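Local coordinates for succinyl-CoA:3-ketoacid coenzyme A transferase subunit B (Helicobacter pylori, PDB 3RRL), which transfers coenzyme A from succinyl-CoA to a 3-oxo acid, yielding a 3-oxoacyl-CoA and succinate, as one subunit of a CoA-transferase, at residues N106-W112 / L158-V164; I168-V173 / E185-V190; N44-G48 / A76-N80. One frame throughout, in Å; residues are numbered along the deposited sequence.

Interaction 1. Residues N106-W112 / L158-V164; sequences NGDLANW and LTGKGVV
The indole of W112 meets the 158-164 loop with its pyrrole edge: the peptide between L158 and T159 lies at that edge, close to the ring plane, and NE1 donates to L158 O over 3.0 Å. The nitrogen sits well above the plane of that carbonyl, 66° out of it, so neither lone pair is met squarely. T159 OG1 lies at the same edge, 3.3 Å from W112 CD1. This hydroxyl does double duty, accepting from N111 N (2.8 Å) and donating to N111 OD1 (2.6 Å), while N111 ND2 is held by the backbone of G99. With chi1 at 82°, the N111 amide is folded back over its own backbone, within reach of the hydroxyl. D108 runs alongside K161, and its flat carboxylate takes G162 N on the anti side of OD1 at 2.8 Å; K161 NZ stays 4.1 Å from D108 OD2, too far for a salt bridge. L109 CB packs on V164 CG2 at 3.9 Å, and L109 also touches V129 of helix 125-131. L109 N donates to G160 O, and G160 N returns a bond to L109 O at 3.3 Å. T159 and G160 both face L109: a classic beta bulge, through which an irregular loop is fastened along strand 109-114.

Interaction 2. Residues I168-V173 / E185-V190; sequences ITDLAV and ELQEGV
Q187 reaches across to the 168-173 segment with both its backbone and its side chain. Its backbone N gives a 2.8 Å bond to L171 O, and its amide NE2 donates to T169 O at 2.9 Å, almost straight at 173° and with the acceptor in the amide plane. The bend at chi2 (-90°) turns the amide back toward T169, laying CB and CG against L171 O on the way; NE2 also makes a weak bond to A4 O. The T169 hydroxyl accepts from the amides of L171 (3.1 Å) and A172 (3.2 Å), an ST turn and ST motif that shape the link between strands 166-168 and 172-177, and the same oxygen is hydrogen-bonded to H141 ND1. Strands 172-177 and 180-186 form a beta hairpin, and this is its open end: V173 and E185 are a hydrogen-bonded antiparallel pair, with V173 N on E185 O at 2.9 Å and E185 N on V173 O at 3.3 Å. V173 CB lies 3.6 Å from E185 CB, the two side chains running alongside each other, and the E185 carboxylate continues to a salt bridge with R8 of helix 2-10. Past the hairpin, V190 CG1 touches L171 CD2 at 4.2 Å.

Interaction 3. Residues N44-G48 / A76-N80; sequences NGLLG and ASFFN
G45 and L46, which form a G1 beta bulge opposite S42, pair with F78 and F79 just after E43, the predicted active-site glutamate; strand 76-78 is the outermost strand of the large mixed sheet within this chain. L47 and S77 form a hydrogen-bonded antiparallel pair, L47 N to S77 O and S77 N to L47 O both 2.9 Å; L46 and F78 are the neighbouring non-hydrogen-bonded pair. At the bulge, F79 N donates to G45 O at 2.8 Å. One face of the F79 ring lies over the backbone at G45, with G45 C 3.6 Å above the ring plane and displaced toward the rim, while L47 CB and S77 OG stand at the ring edge. A chi1 of 34°, short of a fully staggered value, brings this ring over the G45-L46 backbone. With no side chain at G45, F79 O approaches G45 CA to 3.1 Å, a CA-H...O contact. A water donates to both N44 O (2.7 Å) and F79 O (2.9 Å), bridging the two backbones where their direct pairing ends. On the side of the sheet away from F79, L46 crosses F78 at a slant, its CD1 3.7 Å from F78 CE1, and G45 O lies at the edge of the F78 ring. N44 OD1 is engaged by S42 OG. Neighbouring elements pack against it: F79 also rests on S84 and M87 of helix 81-89, whose N-cap is N80, L46 and F78 share V72 of strand 72-73, L47 packs on strand 39-42, and F78 makes backbone hydrogen bonds to another protein chain.

How the interactions relate
From the N terminus, interaction 3 comes first: it closes the excursion between residues 48 and 76, which holds almost no regular structure, and pairs strands 46-49 and 76-78 at one end of the ten-stranded sheet as counted within this chain. Interaction 1 follows, closing a longer loop of 45 residues that includes helix 125-131 and joining the 158-164 loop to strand 109-114 of the four-stranded sheet. Interaction 2 closes the short hairpin 172-177/180-186 toward the far side of the large sheet. The three are in series, none nested or crossed. Interactions 1 and 2 adjoin in sequence through strand 166-168, whereas interactions 2 and 3, with centres about 35 Å apart, share one sheet and lie to either side of the middle of the chain.

Interaction 1. Residues N106-W112 / L158-V164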
loop_
_atom_site.group_PDB
_atom_site.type_symbol
_atom_site.label_atom_id
_atom_site.label_comp_id
_atom_site.label_asym_id
_atom_site.label_seq_id
_atom_site.Cartn_x
_atom_site.Cartn_y
_atom_site.Cartn_z
ATOM N N ASN B 106 -12.024 -2.599 32.694
ATOM C CA ASN B 106 -11.000 -1.749 32.137
ATOM C C ASN B 106 -11.211 -1.493 30.652
ATOM O O ASN B 106 -10.453 -0.772 30.043
ATOM C CB ASN B 106 -9.623 -2.352 32.380
ATOM C CG ASN B 106 -8.556 -1.729 31.517
ATOM O OD1 ASN B 106 -8.418 -0.512 31.462
ATOM N ND2 ASN B 106 -7.791 -2.564 30.830
ATOM N N GLY B 107 -12.251 -2.078 30.078
ATOM C CA GLY B 107 -12.503 -1.944 28.659
ATOM C C GLY B 107 -11.869 -3.012 27.794
ATOM O O GLY B 107 -11.847 -2.887 26.591
ATOM N N ASP B 108 -11.326 -4.046 28.420
ATOM C CA ASP B 108 -10.758 -5.183 27.725
ATOM C C ASP B 108 -11.835 -6.014 27.050
ATOM O O ASP B 108 -12.943 -6.105 27.540
ATOM C CB ASP B 108 -9.999 -6.067 28.695
ATOM C CG ASP B 108 -8.885 -5.343 29.385
ATOM O OD1 ASP B 108 -8.585 -4.209 28.998
ATOM O OD2 ASP B 108 -8.311 -5.908 30.328
ATOM N N LEU B 109 -11.511 -6.593 25.903
ATOM C CA LEU B 109 -12.449 -7.436 25.171
ATOM C C LEU B 109 -11.899 -8.807 24.808
ATOM O O LEU B 109 -10.793 -8.927 24.329
ATOM C CB LEU B 109 -12.953 -6.729 23.913
ATOM C CG LEU B 109 -13.659 -7.609 22.885
ATOM C CD1 LEU B 109 -15.060 -7.994 23.311
ATOM C CD2 LEU B 109 -13.677 -6.978 21.536
ATOM N N ALA B 110 -12.682 -9.845 25.049
ATOM C CA ALA B 110 -12.308 -11.170 24.600
ATOM C C ALA B 110 -13.386 -11.700 23.677
ATOM O O ALA B 110 -14.490 -11.963 24.112
ATOM C CB ALA B 110 -12.123 -12.090 25.769
ATOM N N ASN B 111 -13.073 -11.840 22.396
ATOM C CA ASN B 111 -14.030 -12.408 21.456
ATOM C C ASN B 111 -13.517 -13.396 20.410
ATOM O O ASN B 111 -14.253 -13.769 19.522
ATOM C CB ASN B 111 -14.896 -11.325 20.813
ATOM C CG ASN B 111 -14.222 -10.638 19.659
ATOM O OD1 ASN B 111 -13.025 -10.722 19.483
ATOM N ND2 ASN B 111 -15.001 -9.949 18.866
ATOM N N TRP B 112 -12.265 -13.809 20.489
ATOM C CA TRP B 112 -11.759 -14.710 19.467
ATOM C C TRP B 112 -11.431 -16.142 19.870
ATOM O O TRP B 112 -11.363 -17.015 19.024
ATOM C CB TRP B 112 -10.542 -14.099 18.791
ATOM C CG TRP B 112 -9.347 -14.017 19.652
ATOM C CD1 TRP B 112 -9.113 -13.117 20.619
ATOM C CD2 TRP B 112 -8.205 -14.862 19.607
ATOM N NE1 TRP B 112 -7.905 -13.340 21.194
ATOM C CE2 TRP B 112 -7.319 -14.408 20.581
ATOM C CE3 TRP B 112 -7.845 -15.961 18.833
ATOM C CZ2 TRP B 112 -6.102 -15.009 20.808
ATOM C CZ3 TRP B 112 -6.642 -16.557 19.065
ATOM C CH2 TRP B 112 -5.784 -16.086 20.042
ATOM N N LEU B 158 -7.461 -12.117 25.380
ATOM C CA LEU B 158 -7.927 -10.803 24.952
ATOM C C LEU B 158 -7.919 -10.580 23.445
ATOM O O LEU B 158 -6.972 -10.957 22.745
ATOM C CB LEU B 158 -7.100 -9.704 25.607
ATOM C CG LEU B 158 -7.280 -9.511 27.106
ATOM C CD1 LEU B 158 -6.850 -8.094 27.461
ATOM C CD2 LEU B 158 -8.723 -9.759 27.505
ATOM N N THR B 159 -8.985 -9.963 22.949
ATOM C CA THR B 159 -8.973 -9.407 21.601
ATOM C C THR B 159 -8.267 -8.051 21.610
ATOM O O THR B 159 -7.582 -7.686 20.655
ATOM C CB THR B 159 -10.381 -9.222 21.069
ATOM O OG1 THR B 159 -11.059 -10.482 21.091
ATOM C CG2 THR B 159 -10.339 -8.694 19.659
ATOM N N GLY B 160 -8.448 -7.307 22.696
ATOM C CA GLY B 160 -7.781 -6.030 22.861
ATOM C C GLY B 160 -7.892 -5.522 24.287
ATOM O O GLY B 160 -8.825 -5.874 25.008
ATOM N N LYS B 161 -6.943 -4.677 24.682
ATOM C CA LYS B 161 -6.899 -4.129 26.033
ATOM C C LYS B 161 -7.364 -2.671 26.028
ATOM O O LYS B 161 -6.837 -1.851 25.275
ATOM C CB LYS B 161 -5.472 -4.247 26.571
ATOM C CG LYS B 161 -5.318 -4.044 28.063
ATOM C CD LYS B 161 -3.963 -4.562 28.539
ATOM C CE LYS B 161 -3.589 -3.988 29.908
ATOM N NZ LYS B 161 -4.692 -4.083 30.916
ATOM N N GLY B 162 -8.367 -2.360 26.843
ATOM C CA GLY B 162 -8.891 -1.003 26.959
ATOM C C GLY B 162 -9.364 -0.432 25.631
ATOM O O GLY B 162 -9.123 0.736 25.316
ATOM N N VAL B 163 -9.971 -1.279 24.807
ATOM C CA VAL B 163 -10.467 -0.835 23.507
ATOM C C VAL B 163 -11.960 -0.493 23.438
ATOM O O VAL B 163 -12.413 0.123 22.475
ATOM C CB VAL B 163 -10.153 -1.888 22.433
ATOM C CG1 VAL B 163 -8.646 -2.016 22.257
ATOM C CG2 VAL B 163 -10.787 -3.234 22.808
ATOM N N VAL B 164 -12.729 -0.868 24.450
ATOM C CA VAL B 164 -14.182 -0.772 24.329
ATOM C C VAL B 164 -14.665 0.591 24.784
ATOM O O VAL B 164 -14.403 0.983 25.909
ATOM C CB VAL B 164 -14.901 -1.873 25.146
ATOM C CG1 VAL B 164 -16.416 -1.713 25.055
ATOM C CG2 VAL B 164 -14.478 -3.253 24.655
#

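Interaction 2. Residues I168-V173 / E185-V190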
loop_
_atom_site.group_PDB
_atom_site.type_symbol
_atom_site.label_atom_id
_atom_site.label_comp_id
_atom_site.label_asym_id
_atom_site.label_seq_id
_atom_site.Cartn_x
_atom_site.Cartn_y
_atom_site.Cartn_z
ATOM N N ILE B 168 -23.211 -2.512 25.204
ATOM C CA ILE B 168 -24.656 -2.637 25.239
ATOM C C ILE B 168 -25.028 -4.098 25.468
ATOM O O ILE B 168 -24.680 -4.961 24.663
ATOM C CB ILE B 168 -25.262 -2.172 23.899
ATOM C CG1 ILE B 168 -24.852 -0.726 23.594
ATOM C CG2 ILE B 168 -26.771 -2.323 23.903
ATOM C CD1 ILE B 168 -25.388 -0.207 22.264
ATOM N N THR B 169 -25.717 -4.381 26.570
ATOM C CA THR B 169 -26.250 -5.721 26.809
ATOM C C THR B 169 -27.783 -5.696 26.921
ATOM O O THR B 169 -28.408 -4.640 26.780
ATOM C CB THR B 169 -25.637 -6.371 28.076
ATOM O OG1 THR B 169 -26.259 -5.841 29.254
ATOM C CG2 THR B 169 -24.141 -6.119 28.132
ATOM N N ASP B 170 -28.383 -6.856 27.168
ATOM C CA ASP B 170 -29.837 -6.948 27.343
ATOM C C ASP B 170 -30.297 -6.289 28.650
ATOM O O ASP B 170 -31.490 -6.047 28.862
ATOM C CB ASP B 170 -30.290 -8.413 27.305
ATOM C CG ASP B 170 -29.402 -9.317 28.142
ATOM O OD1 ASP B 170 -28.172 -9.300 27.927
ATOM O OD2 ASP B 170 -29.923 -10.029 29.030
ATOM N N LEU B 171 -29.337 -6.004 29.523
ATOM C CA LEU B 171 -29.611 -5.376 30.817
ATOM C C LEU B 171 -29.347 -3.879 30.778
ATOM O O LEU B 171 -30.213 -3.080 31.136
ATOM C CB LEU B 171 -28.816 -6.028 31.953
ATOM C CG LEU B 171 -29.062 -7.516 32.187
ATOM C CD1 LEU B 171 -28.340 -7.987 33.448
ATOM C CD2 LEU B 171 -30.551 -7.800 32.279
ATOM N N ALA B 172 -28.139 -3.509 30.381
ATOM C CA ALA B 172 -27.703 -2.131 30.471
ATOM C C ALA B 172 -26.734 -1.629 29.413
ATOM O O ALA B 172 -26.183 -2.384 28.632
ATOM C CB ALA B 172 -27.108 -1.908 31.826
ATOM N N VAL B 173 -26.561 -0.317 29.411
ATOM C CA VAL B 173 -25.594 0.346 28.572
ATOM C C VAL B 173 -24.508 0.933 29.472
ATOM O O VAL B 173 -24.794 1.621 30.431
ATOM C CB VAL B 173 -26.224 1.455 27.742
ATOM C CG1 VAL B 173 -25.194 2.092 26.864
ATOM C CG2 VAL B 173 -27.355 0.919 26.936
ATOM N N GLU B 185 -27.152 3.688 31.312
ATOM C CA GLU B 185 -28.527 3.394 30.918
ATOM C C GLU B 185 -29.007 2.017 31.390
ATOM O O GLU B 185 -28.259 1.039 31.349
ATOM C CB GLU B 185 -28.658 3.524 29.397
ATOM C CG GLU B 185 -30.077 3.640 28.868
ATOM C CD GLU B 185 -30.126 3.753 27.341
ATOM O OE1 GLU B 185 -29.227 4.395 26.750
ATOM O OE2 GLU B 185 -31.063 3.196 26.733
ATOM N N LEU B 186 -30.268 1.943 31.802
ATOM C CA LEU B 186 -30.920 0.668 32.080
ATOM C C LEU B 186 -31.837 0.343 30.907
ATOM O O LEU B 186 -32.537 1.223 30.405
ATOM C CB LEU B 186 -31.755 0.747 33.365
ATOM C CG LEU B 186 -31.047 0.884 34.720
ATOM C CD1 LEU B 186 -32.054 1.173 35.839
ATOM C CD2 LEU B 186 -30.217 -0.357 35.042
ATOM N N GLN B 187 -31.830 -0.913 30.464
ATOM C CA GLN B 187 -32.752 -1.346 29.419
ATOM C C GLN B 187 -34.171 -1.420 29.981
ATOM O O GLN B 187 -34.360 -1.495 31.197
ATOM C CB GLN B 187 -32.329 -2.696 28.832
ATOM C CG GLN B 187 -31.056 -2.651 27.979
ATOM C CD GLN B 187 -31.333 -2.374 26.514
ATOM O OE1 GLN B 187 -32.250 -1.628 26.175
ATOM N NE2 GLN B 187 -30.539 -2.984 25.631
ATOM N N GLU B 188 -35.162 -1.390 29.093
ATOM C CA GLU B 188 -36.567 -1.369 29.497
ATOM C C GLU B 188 -36.946 -2.539 30.401
ATOM O O GLU B 188 -36.708 -3.695 30.061
ATOM C CB GLU B 188 -37.476 -1.339 28.267
ATOM C CG GLU B 188 -38.025 0.038 27.934
ATOM C CD GLU B 188 -39.055 0.512 28.949
ATOM O OE1 GLU B 188 -39.638 1.602 28.750
ATOM O OE2 GLU B 188 -39.282 -0.206 29.947
ATOM N N GLY B 189 -37.542 -2.229 31.553
ATOM C CA GLY B 189 -38.009 -3.252 32.474
ATOM C C GLY B 189 -36.904 -3.897 33.292
ATOM O O GLY B 189 -37.087 -4.972 33.880
ATOM N N VAL B 190 -35.751 -3.237 33.331
ATOM C CA VAL B 190 -34.610 -3.729 34.094
ATOM C C VAL B 190 -34.296 -2.794 35.265
ATOM O O VAL B 190 -34.401 -1.571 35.146
ATOM C CB VAL B 190 -33.370 -3.917 33.192
ATOM C CG1 VAL B 190 -32.172 -4.367 34.019
ATOM C CG2 VAL B 190 -33.668 -4.933 32.092
#

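Interaction 3. Residues N44-G48 / A76-N80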
loop_
_atom_site.group_PDB
_atom_site.type_symbol
_atom_site.label_atom_id
_atom_site.label_comp_id
_atom_site.label_asym_id
_atom_site.label_seq_id
_atom_site.Cartn_x
_atom_site.Cartn_y
_atom_site.Cartn_z
ATOM N N ASN B 44 -13.207 -7.535 3.608
ATOM C CA ASN B 44 -12.679 -8.336 2.517
ATOM C C ASN B 44 -12.494 -7.500 1.253
ATOM O O ASN B 44 -12.225 -8.032 0.172
ATOM C CB ASN B 44 -13.489 -9.613 2.276
ATOM C CG ASN B 44 -14.961 -9.351 2.071
ATOM O OD1 ASN B 44 -15.555 -8.499 2.725
ATOM N ND2 ASN B 44 -15.568 -10.104 1.163
ATOM N N GLY B 45 -12.610 -6.182 1.404
ATOM C CA GLY B 45 -12.343 -5.288 0.291
ATOM C C GLY B 45 -13.495 -4.586 -0.393
ATOM O O GLY B 45 -13.431 -4.288 -1.581
ATOM N N LEU B 46 -14.579 -4.369 0.331
ATOM C CA LEU B 46 -15.660 -3.569 -0.210
ATOM C C LEU B 46 -16.079 -2.428 0.708
ATOM O O LEU B 46 -16.120 -2.573 1.933
ATOM C CB LEU B 46 -16.860 -4.453 -0.516
ATOM C CG LEU B 46 -18.209 -3.739 -0.545
ATOM C CD1 LEU B 46 -18.341 -2.883 -1.808
ATOM C CD2 LEU B 46 -19.314 -4.793 -0.462
ATOM N N LEU B 47 -16.389 -1.286 0.102
ATOM C CA LEU B 47 -17.048 -0.198 0.809
ATOM C C LEU B 47 -18.392 0.037 0.118
ATOM O O LEU B 47 -18.436 0.185 -1.101
ATOM C CB LEU B 47 -16.180 1.060 0.749
ATOM C CG LEU B 47 -16.530 2.199 1.699
ATOM C CD1 LEU B 47 -16.534 1.712 3.140
ATOM C CD2 LEU B 47 -15.545 3.352 1.530
ATOM N N GLY B 48 -19.473 0.164 0.883
ATOM C CA GLY B 48 -20.817 0.123 0.315
ATOM C C GLY B 48 -21.541 -1.211 0.178
ATOM O O GLY B 48 -22.054 -1.551 -0.886
ATOM N N ALA B 76 -20.396 2.307 -4.354
ATOM C CA ALA B 76 -19.553 1.321 -3.701
ATOM C C ALA B 76 -18.173 1.338 -4.356
ATOM O O ALA B 76 -18.015 1.838 -5.468
ATOM C CB ALA B 76 -20.173 -0.062 -3.806
ATOM N N SER B 77 -17.174 0.814 -3.649
ATOM C CA SER B 77 -15.845 0.623 -4.213
ATOM C C SER B 77 -15.261 -0.697 -3.727
ATOM O O SER B 77 -15.582 -1.158 -2.640
ATOM C CB SER B 77 -14.918 1.786 -3.846
ATOM O OG SER B 77 -15.001 2.074 -2.467
ATOM N N PHE B 78 -14.423 -1.313 -4.555
ATOM C CA PHE B 78 -13.720 -2.525 -4.168
ATOM C C PHE B 78 -12.248 -2.194 -4.034
ATOM O O PHE B 78 -11.742 -1.281 -4.695
ATOM C CB PHE B 78 -13.907 -3.644 -5.202
ATOM C CG PHE B 78 -15.329 -4.140 -5.327
ATOM C CD1 PHE B 78 -15.939 -4.804 -4.285
ATOM C CD2 PHE B 78 -16.039 -3.971 -6.505
ATOM C CE1 PHE B 78 -17.244 -5.262 -4.403
ATOM C CE2 PHE B 78 -17.342 -4.431 -6.625
ATOM C CZ PHE B 78 -17.945 -5.069 -5.570
ATOM N N PHE B 79 -11.559 -2.925 -3.163
ATOM C CA PHE B 79 -10.129 -2.739 -2.994
ATOM C C PHE B 79 -9.543 -3.987 -2.365
ATOM O O PHE B 79 -10.283 -4.897 -1.978
ATOM C CB PHE B 79 -9.866 -1.517 -2.111
ATOM C CG PHE B 79 -10.896 -1.324 -1.042
ATOM C CD1 PHE B 79 -10.802 -2.008 0.162
ATOM C CD2 PHE B 79 -11.967 -0.469 -1.242
ATOM C CE1 PHE B 79 -11.761 -1.837 1.160
ATOM C CE2 PHE B 79 -12.932 -0.286 -0.248
ATOM C CZ PHE B 79 -12.825 -0.969 0.954
ATOM N N ASN B 80 -8.218 -4.019 -2.240
ATOM C CA ASN B 80 -7.551 -5.220 -1.756
ATOM C C ASN B 80 -7.461 -5.237 -0.233
ATOM O O ASN B 80 -7.892 -4.287 0.439
ATOM C CB ASN B 80 -6.188 -5.446 -2.447
ATOM C CG ASN B 80 -5.094 -4.500 -1.956
ATOM O OD1 ASN B 80 -4.916 -4.301 -0.760
ATOM N ND2 ASN B 80 -4.348 -3.927 -2.892
HETATM O O HOH W 1 -11.433 -7.478 -2.376
#